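Local coordinates for superoxide dismutase [Mn], mitochondrial (Saccharomyces cerevisiae S288C, PDB 4F6E), which converts superoxide radicals into hydrogen peroxide and molecular oxygen, using one manganese ion per subunit of a homotetramer, at residues A126-S131 against Q150-D155. The protein carries 2 engineered substitutions. Residues are numbered along the deposited sequence; the frame is centred on the assembly and turned at random.
Sequences AGVQGS and QTYNQD
Residues 126-131 and 150-155 run roughly alongside each other, 22° between their end-to-end directions, with CA atoms 5.0 Å apart at Ser131 and Asn153 and 7.0 Å apart at Val128 and Gln150. At the nearer pair Asn153 N donates to Ser131 O (2.8 Å), and Tyr152 CA adds a longer CA-H...O contact to the same oxygen. Between these two points lies the Tyr152 ring. With CG beside the backbone N (chi1 -81°), the ring extends across to the loop, where its OH accepts a nearly straight bond from Gln129 N (2.9 Å, 170° at the hydrogen). Val128 CG1 lies over one ring face toward the rim, 4.1 Å from Tyr152 CE1, while Gln129 O sits at the ring edge. This is the edge of the three-stranded antiparallel sheet in the C-terminal domain of the iron/manganese superoxide dismutase fold: residues 126-131 lead into its central strand, 132-136, and strand 148-152 ends in a type II' turn from Tyr152 to Asp155. Val128 CG2 meets Gln150 CG at 4.2 Å; Gln150 NE2 passes close to Gly127 and hydrogen-bonds the backbone oxygen of dimethyl-lysine 124. A water accepts from Ser131 N and donates to Asn153 OD1, 2.7 Å from that oxygen. The second subunit reaches both Gln129 and Ser131: Gln129 OE1 and NE2 hydrogen-bond Gln69 NE2 and Asn70 OD1 of that subunit, and Ser131 OG hydrogen-bonds Ser131 OG of the second subunit; the side chain of Ser131 is about 9 Å from a bound manganese ion.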
loop_
_atom_site.group_PDB
_atom_site.type_symbol
_atom_site.label_atom_id
_atom_site.label_comp_id
_atom_site.label_asym_id
_atom_site.label_seq_id
_atom_site.Cartn_x
_atom_site.Cartn_y
_atom_site.Cartn_z
ATOM N N ALA A 126 -13.159 -5.318 -13.338
ATOM C CA ALA A 126 -14.183 -5.473 -12.310
ATOM C C ALA A 126 -13.543 -5.669 -10.940
ATOM O O ALA A 126 -14.122 -5.297 -9.918
ATOM C CB ALA A 126 -15.082 -6.647 -12.646
ATOM N N GLY A 127 -12.338 -6.237 -10.926
ATOM C CA GLY A 127 -11.629 -6.491 -9.683
ATOM C C GLY A 127 -10.885 -5.326 -9.066
ATOM O O GLY A 127 -10.332 -5.455 -7.973
ATOM N N VAL A 128 -10.851 -4.189 -9.753
ATOM C CA VAL A 128 -10.288 -2.980 -9.167
ATOM C C VAL A 128 -11.244 -2.469 -8.085
ATOM O O VAL A 128 -12.361 -2.045 -8.378
ATOM C CB VAL A 128 -10.010 -1.896 -10.227
ATOM C CG1 VAL A 128 -9.474 -0.624 -9.561
ATOM C CG2 VAL A 128 -8.993 -2.422 -11.253
ATOM N N GLN A 129 -10.788 -2.540 -6.836
ATOM C CA GLN A 129 -11.618 -2.202 -5.690
ATOM C C GLN A 129 -11.246 -0.815 -5.172
ATOM O O GLN A 129 -10.586 -0.663 -4.136
ATOM C CB GLN A 129 -11.476 -3.273 -4.603
ATOM C CG GLN A 129 -12.117 -4.597 -4.991
ATOM C CD GLN A 129 -11.889 -5.721 -3.990
ATOM O OE1 GLN A 129 -10.881 -5.757 -3.274
ATOM N NE2 GLN A 129 -12.832 -6.653 -3.942
ATOM N N GLY A 130 -11.711 0.197 -5.904
ATOM C CA GLY A 130 -11.307 1.579 -5.712
ATOM C C GLY A 130 -11.123 2.184 -7.094
ATOM O O GLY A 130 -11.714 1.693 -8.064
ATOM N N SER A 131 -10.312 3.232 -7.186
ATOM C CA SER A 131 -9.966 3.827 -8.478
ATOM C C SER A 131 -8.744 3.114 -9.020
ATOM O O SER A 131 -7.879 2.729 -8.253
ATOM C CB SER A 131 -9.578 5.295 -8.307
ATOM O OG SER A 131 -10.626 6.074 -7.744
ATOM N N GLN A 150 -3.388 -5.033 -13.034
ATOM C CA GLN A 150 -4.192 -3.975 -12.442
ATOM C C GLN A 150 -3.295 -2.970 -11.748
ATOM O O GLN A 150 -2.303 -3.348 -11.128
ATOM C CB GLN A 150 -5.128 -4.550 -11.371
ATOM C CG GLN A 150 -6.217 -5.450 -11.900
ATOM C CD GLN A 150 -6.700 -6.432 -10.857
ATOM O OE1 GLN A 150 -5.900 -7.062 -10.170
ATOM N NE2 GLN A 150 -8.014 -6.574 -10.735
ATOM N N THR A 151 -3.646 -1.694 -11.835
ATOM C CA THR A 151 -3.022 -0.702 -10.951
ATOM C C THR A 151 -4.086 0.091 -10.212
ATOM O O THR A 151 -5.244 0.162 -10.641
ATOM C CB THR A 151 -2.068 0.274 -11.678
ATOM O OG1 THR A 151 -2.810 1.178 -12.505
ATOM C CG2 THR A 151 -1.033 -0.466 -12.516
ATOM N N TYR A 152 -3.688 0.670 -9.084
ATOM C CA TYR A 152 -4.582 1.534 -8.324
ATOM C C TYR A 152 -4.257 3.006 -8.490
ATOM O O TYR A 152 -3.106 3.386 -8.732
ATOM C CB TYR A 152 -4.601 1.132 -6.845
ATOM C CG TYR A 152 -5.516 -0.038 -6.620
ATOM C CD1 TYR A 152 -6.776 0.134 -6.058
ATOM C CD2 TYR A 152 -5.140 -1.314 -7.007
ATOM C CE1 TYR A 152 -7.624 -0.947 -5.867
ATOM C CE2 TYR A 152 -5.990 -2.401 -6.830
ATOM C CZ TYR A 152 -7.228 -2.206 -6.261
ATOM O OH TYR A 152 -8.063 -3.288 -6.084
ATOM N N ASN A 153 -5.292 3.836 -8.390
ATOM C CA ASN A 153 -5.147 5.289 -8.448
ATOM C C ASN A 153 -4.495 5.721 -9.745
ATOM O O ASN A 153 -5.011 5.381 -10.799
ATOM C CB ASN A 153 -4.432 5.775 -7.193
ATOM C CG ASN A 153 -5.163 5.313 -5.953
ATOM O OD1 ASN A 153 -6.385 5.400 -5.903
ATOM N ND2 ASN A 153 -4.442 4.738 -5.000
ATOM N N GLN A 154 -3.375 6.435 -9.689
ATOM C CA GLN A 154 -2.651 6.730 -10.921
ATOM C C GLN A 154 -1.306 6.015 -10.991
ATOM O O GLN A 154 -0.396 6.446 -11.707
ATOM C CB GLN A 154 -2.507 8.245 -11.166
ATOM C CG GLN A 154 -3.833 8.978 -11.373
ATOM C CD GLN A 154 -4.633 8.473 -12.572
ATOM O OE1 GLN A 154 -4.122 7.739 -13.427
ATOM N NE2 GLN A 154 -5.899 8.876 -12.638
ATOM N N ASP A 155 -1.188 4.894 -10.285
ATOM C CA ASP A 155 -0.018 4.046 -10.484
ATOM C C ASP A 155 -0.023 3.572 -11.933
ATOM O O ASP A 155 -1.077 3.459 -12.561
ATOM C CB ASP A 155 -0.020 2.863 -9.523
ATOM C CG ASP A 155 0.129 3.288 -8.065
ATOM O OD1 ASP A 155 0.464 4.464 -7.802
ATOM O OD2 ASP A 155 -0.084 2.436 -7.182
HETATM O O HOH W 1 -8.717 4.419 -5.100
#